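Long-range contact in protein Pcdhgc3 (Mus musculus, PDB 4ZI8), which probably acts as a calcium-dependent cell-adhesion protein that may help set up and maintain specific neuronal connections in the brain: residues Y162-R173 / K182-L192. Numbering follows the deposited sequence.
Sequences YELSHNEYFALR and KYAELVLERAL
Ala171 and Val187 form a hydrogen-bonded pair near the open end of the antiparallel hairpin 170-176/182-188, within the second (middle) of the three cadherin domains of this fragment. Each backbone N donates to the other residue's O, Val187 N reaching Ala171 O at 2.8 Å; Arg173 and Glu185 repeat the exchange. Strand 162-164 belongs to the facing sheet of the beta sandwich, and the two sheets meet where Leu164 CD2 packs on Leu186 CD2, and where Phe170 and Leu186 lie on Ile222 of strand 215-225. Leu186 CD1 sits over one face of the Phe170 ring, 4.0 Å from its centroid. Beyond the paired strands, Tyr169 O takes two donors: Glu189 N at 2.7 Å, nearly in line with the carbonyl, and Arg190 N, longer at 3.1 Å. Asn167 braces the turn from within its own segment. Its OD1 accepts from Tyr169 N, an Asx turn, and from Phe170 N, whereas its ND2 serves Ser165 O and Phe170 O. Arg190 NH1 also bonds twice, to Glu168 O and, in a salt bridge, to the anti lone pair of Glu168 OE2 at 2.7 Å. The carboxylate and guanidinium lie almost coplanar, 16° apart; the other oxygen, Glu168 OE1, forms a second salt bridge, with Arg196. A bend at chi3 (45°) lets the arginine curl back to Glu168. The Tyr169 ring is sandwiched between Glu168 CG and Leu192 CD2, and its OH bonds Glu197. Leu192 also approaches Glu136, a calcium ligand. Glu185 OE2 turns to Arg143 and Gln175 rather than to Arg173, whose extended chain runs along Val187 CG2. At the far end, Ala184 CB covers a face of the buried Tyr162 ring, whose OH accepts from Ala149 N and donates to Lys182 O at 2.8 Å, approaching from 39° above that carbonyl's plane.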
loop_
_atom_site.group_PDB
_atom_site.type_symbol
_atom_site.label_atom_id
_atom_site.label_comp_id
_atom_site.label_asym_id
_atom_site.label_seq_id
_atom_site.Cartn_x
_atom_site.Cartn_y
_atom_site.Cartn_z
ATOM N N TYR B 162 -14.284 -6.550 19.387
ATOM C CA TYR B 162 -13.100 -5.706 19.472
ATOM C C TYR B 162 -13.543 -4.267 19.540
ATOM O O TYR B 162 -14.597 -3.922 18.993
ATOM C CB TYR B 162 -12.192 -5.869 18.253
ATOM C CG TYR B 162 -11.488 -7.203 18.051
ATOM C CD1 TYR B 162 -12.074 -8.200 17.282
ATOM C CD2 TYR B 162 -10.204 -7.423 18.555
ATOM C CE1 TYR B 162 -11.430 -9.412 17.052
ATOM C CE2 TYR B 162 -9.537 -8.625 18.314
ATOM C CZ TYR B 162 -10.165 -9.617 17.563
ATOM O OH TYR B 162 -9.541 -10.814 17.310
ATOM N N GLU B 163 -12.757 -3.431 20.211
ATOM C CA GLU B 163 -13.010 -2.008 20.229
ATOM C C GLU B 163 -11.716 -1.308 19.889
ATOM O O GLU B 163 -10.625 -1.846 20.123
ATOM C CB GLU B 163 -13.530 -1.542 21.581
ATOM C CG GLU B 163 -14.844 -2.168 21.920
ATOM C CD GLU B 163 -15.427 -1.659 23.210
ATOM O OE1 GLU B 163 -14.671 -1.094 24.031
ATOM O OE2 GLU B 163 -16.652 -1.812 23.395
ATOM N N LEU B 164 -11.848 -0.108 19.337
ATOM C CA LEU B 164 -10.702 0.675 18.918
ATOM C C LEU B 164 -10.714 2.013 19.639
ATOM O O LEU B 164 -11.760 2.631 19.812
ATOM C CB LEU B 164 -10.708 0.866 17.404
ATOM C CG LEU B 164 -9.498 1.582 16.810
ATOM C CD1 LEU B 164 -8.231 0.713 16.923
ATOM C CD2 LEU B 164 -9.800 2.005 15.353
ATOM N N SER B 165 -9.544 2.446 20.092
ATOM C CA SER B 165 -9.425 3.742 20.723
ATOM C C SER B 165 -9.945 4.879 19.828
ATOM O O SER B 165 -9.843 4.843 18.599
ATOM C CB SER B 165 -7.962 4.001 21.080
ATOM O OG SER B 165 -7.175 3.822 19.919
ATOM N N HIS B 166 -10.473 5.902 20.474
ATOM C CA HIS B 166 -10.995 7.062 19.804
ATOM C C HIS B 166 -9.883 7.743 19.002
ATOM O O HIS B 166 -8.824 8.057 19.534
ATOM C CB HIS B 166 -11.589 8.005 20.836
ATOM C CG HIS B 166 -12.165 9.255 20.261
ATOM N ND1 HIS B 166 -13.308 9.259 19.491
ATOM C CD2 HIS B 166 -11.769 10.548 20.357
ATOM C CE1 HIS B 166 -13.586 10.503 19.132
ATOM N NE2 HIS B 166 -12.670 11.304 19.649
ATOM N N ASN B 167 -10.120 7.956 17.718
ATOM C CA ASN B 167 -9.105 8.545 16.851
ATOM C C ASN B 167 -9.789 9.224 15.682
ATOM O O ASN B 167 -10.970 9.010 15.446
ATOM C CB ASN B 167 -8.124 7.481 16.362
ATOM C CG ASN B 167 -8.696 6.635 15.249
ATOM O OD1 ASN B 167 -8.462 6.901 14.065
ATOM N ND2 ASN B 167 -9.473 5.620 15.615
ATOM N N GLU B 168 -9.070 10.030 14.922
ATOM C CA GLU B 168 -9.767 10.808 13.905
ATOM C C GLU B 168 -9.656 10.247 12.488
ATOM O O GLU B 168 -10.218 10.838 11.569
ATOM C CB GLU B 168 -9.286 12.263 13.926
ATOM C CG GLU B 168 -7.956 12.493 13.313
ATOM C CD GLU B 168 -7.591 13.989 13.229
ATOM O OE1 GLU B 168 -6.788 14.459 14.068
ATOM O OE2 GLU B 168 -8.108 14.686 12.323
ATOM N N TYR B 169 -8.980 9.114 12.295
ATOM C CA TYR B 169 -8.739 8.611 10.938
ATOM C C TYR B 169 -9.382 7.272 10.589
ATOM O O TYR B 169 -9.718 7.025 9.415
ATOM C CB TYR B 169 -7.244 8.454 10.686
ATOM C CG TYR B 169 -6.429 9.707 10.919
ATOM C CD1 TYR B 169 -6.377 10.727 9.966
ATOM C CD2 TYR B 169 -5.704 9.856 12.088
ATOM C CE1 TYR B 169 -5.629 11.857 10.189
ATOM C CE2 TYR B 169 -4.960 10.974 12.318
ATOM C CZ TYR B 169 -4.922 11.972 11.376
ATOM O OH TYR B 169 -4.164 13.082 11.650
ATOM N N PHE B 170 -9.500 6.402 11.589
ATOM C CA PHE B 170 -9.857 4.998 11.376
ATOM C C PHE B 170 -11.128 4.575 12.112
ATOM O O PHE B 170 -11.294 4.847 13.312
ATOM C CB PHE B 170 -8.721 4.094 11.843
ATOM C CG PHE B 170 -7.424 4.272 11.097
ATOM C CD1 PHE B 170 -7.231 3.671 9.865
ATOM C CD2 PHE B 170 -6.387 4.993 11.653
ATOM C CE1 PHE B 170 -6.048 3.807 9.192
ATOM C CE2 PHE B 170 -5.203 5.147 10.977
ATOM C CZ PHE B 170 -5.027 4.540 9.747
ATOM N N ALA B 171 -12.026 3.894 11.411
ATOM C CA ALA B 171 -13.087 3.149 12.096
ATOM C C ALA B 171 -12.650 1.692 12.221
ATOM O O ALA B 171 -11.667 1.281 11.595
ATOM C CB ALA B 171 -14.416 3.260 11.360
ATOM N N LEU B 172 -13.358 0.927 13.048
ATOM C CA LEU B 172 -13.064 -0.495 13.240
ATOM C C LEU B 172 -14.181 -1.347 12.676
ATOM O O LEU B 172 -15.352 -1.043 12.890
ATOM C CB LEU B 172 -12.879 -0.828 14.719
ATOM C CG LEU B 172 -12.120 -2.139 14.986
ATOM C CD1 LEU B 172 -10.664 -1.989 14.553
ATOM C CD2 LEU B 172 -12.189 -2.568 16.459
ATOM N N ARG B 173 -13.840 -2.408 11.953
ATOM C CA ARG B 173 -14.838 -3.448 11.651
ATOM C C ARG B 173 -14.455 -4.758 12.281
ATOM O O ARG B 173 -13.281 -5.087 12.337
ATOM C CB ARG B 173 -14.999 -3.644 10.161
ATOM C CG ARG B 173 -15.433 -2.397 9.534
ATOM C CD ARG B 173 -15.864 -2.606 8.143
ATOM N NE ARG B 173 -16.381 -1.343 7.639
ATOM C CZ ARG B 173 -16.732 -1.149 6.377
ATOM N NH1 ARG B 173 -16.607 -2.144 5.506
ATOM N NH2 ARG B 173 -17.206 0.024 5.994
ATOM N N LYS B 182 -12.879 -14.418 15.065
ATOM C CA LYS B 182 -13.105 -13.044 14.728
ATOM C C LYS B 182 -11.802 -12.311 14.663
ATOM O O LYS B 182 -10.899 -12.539 15.496
ATOM C CB LYS B 182 -14.018 -12.380 15.747
ATOM C CG LYS B 182 -15.399 -13.004 15.862
ATOM C CD LYS B 182 -16.144 -12.428 17.044
ATOM C CE LYS B 182 -17.457 -13.150 17.279
ATOM N NZ LYS B 182 -18.454 -12.713 16.264
ATOM N N TYR B 183 -11.729 -11.409 13.686
ATOM C CA TYR B 183 -10.669 -10.418 13.625
ATOM C C TYR B 183 -11.233 -9.036 13.385
ATOM O O TYR B 183 -12.365 -8.869 12.903
ATOM C CB TYR B 183 -9.682 -10.741 12.520
ATOM C CG TYR B 183 -10.259 -10.659 11.127
ATOM C CD1 TYR B 183 -10.980 -11.722 10.581
ATOM C CD2 TYR B 183 -10.053 -9.528 10.337
ATOM C CE1 TYR B 183 -11.488 -11.652 9.299
ATOM C CE2 TYR B 183 -10.562 -9.449 9.057
ATOM C CZ TYR B 183 -11.277 -10.511 8.542
ATOM O OH TYR B 183 -11.776 -10.424 7.257
ATOM N N ALA B 184 -10.421 -8.045 13.713
ATOM C CA ALA B 184 -10.756 -6.672 13.434
ATOM C C ALA B 184 -9.939 -6.154 12.230
ATOM O O ALA B 184 -8.863 -6.679 11.924
ATOM C CB ALA B 184 -10.503 -5.831 14.660
ATOM N N GLU B 185 -10.457 -5.146 11.542
ATOM C CA GLU B 185 -9.655 -4.426 10.555
ATOM C C GLU B 185 -9.875 -2.951 10.738
ATOM O O GLU B 185 -10.981 -2.522 11.055
ATOM C CB GLU B 185 -10.003 -4.852 9.131
ATOM C CG GLU B 185 -11.463 -4.674 8.752
ATOM C CD GLU B 185 -11.801 -5.290 7.394
ATOM O OE1 GLU B 185 -10.894 -5.874 6.756
ATOM O OE2 GLU B 185 -12.980 -5.202 6.975
ATOM N N LEU B 186 -8.821 -2.162 10.589
ATOM C CA LEU B 186 -9.007 -0.723 10.501
ATOM C C LEU B 186 -9.627 -0.391 9.173
ATOM O O LEU B 186 -9.319 -1.020 8.166
ATOM C CB LEU B 186 -7.696 0.036 10.616
ATOM C CG LEU B 186 -6.882 -0.162 11.871
ATOM C CD1 LEU B 186 -5.607 0.610 11.633
ATOM C CD2 LEU B 186 -7.618 0.373 13.073
ATOM N N VAL B 187 -10.491 0.611 9.161
ATOM C CA VAL B 187 -10.978 1.149 7.909
ATOM C C VAL B 187 -10.583 2.603 7.869
ATOM O O VAL B 187 -10.950 3.372 8.767
ATOM C CB VAL B 187 -12.490 1.028 7.777
ATOM C CG1 VAL B 187 -12.952 1.681 6.474
ATOM C CG2 VAL B 187 -12.900 -0.439 7.857
ATOM N N LEU B 188 -9.858 2.993 6.826
ATOM C CA LEU B 188 -9.400 4.381 6.725
ATOM C C LEU B 188 -10.583 5.254 6.336
ATOM O O LEU B 188 -11.118 5.129 5.236
ATOM C CB LEU B 188 -8.264 4.490 5.722
ATOM C CG LEU B 188 -7.646 5.888 5.615
ATOM C CD1 LEU B 188 -6.879 6.223 6.903
ATOM C CD2 LEU B 188 -6.749 5.965 4.392
ATOM N N GLU B 189 -11.011 6.114 7.261
ATOM C CA GLU B 189 -12.224 6.915 7.093
ATOM C C GLU B 189 -11.925 8.344 6.652
ATOM O O GLU B 189 -12.701 8.941 5.919
ATOM C CB GLU B 189 -13.020 6.950 8.397
ATOM C CG GLU B 189 -13.467 5.610 8.844
ATOM C CD GLU B 189 -14.934 5.440 8.666
ATOM O OE1 GLU B 189 -15.641 6.469 8.695
ATOM O OE2 GLU B 189 -15.384 4.291 8.485
ATOM N N ARG B 190 -10.804 8.886 7.126
ATOM C CA ARG B 190 -10.317 10.193 6.708
ATOM C C ARG B 190 -8.857 10.031 6.313
ATOM O O ARG B 190 -8.105 9.341 6.988
ATOM C CB ARG B 190 -10.494 11.230 7.832
ATOM C CG ARG B 190 -11.936 11.252 8.415
ATOM C CD ARG B 190 -12.186 12.319 9.494
ATOM N NE ARG B 190 -11.641 13.646 9.174
ATOM C CZ ARG B 190 -10.564 14.159 9.748
ATOM N NH1 ARG B 190 -9.907 13.468 10.666
ATOM N NH2 ARG B 190 -10.149 15.360 9.417
ATOM N N ALA B 191 -8.469 10.637 5.206
ATOM C CA ALA B 191 -7.093 10.572 4.711
ATOM C C ALA B 191 -6.073 10.938 5.776
ATOM O O ALA B 191 -6.311 11.848 6.581
ATOM C CB ALA B 191 -6.928 11.487 3.530
ATOM N N LEU B 192 -4.955 10.211 5.794
ATOM C CA LEU B 192 -3.821 10.579 6.632
ATOM C C LEU B 192 -3.125 11.778 6.003
ATOM O O LEU B 192 -3.296 12.045 4.812
ATOM C CB LEU B 192 -2.834 9.424 6.778
ATOM C CG LEU B 192 -3.397 8.139 7.372
ATOM C CD1 LEU B 192 -2.358 7.038 7.269
ATOM C CD2 LEU B 192 -3.798 8.378 8.820
#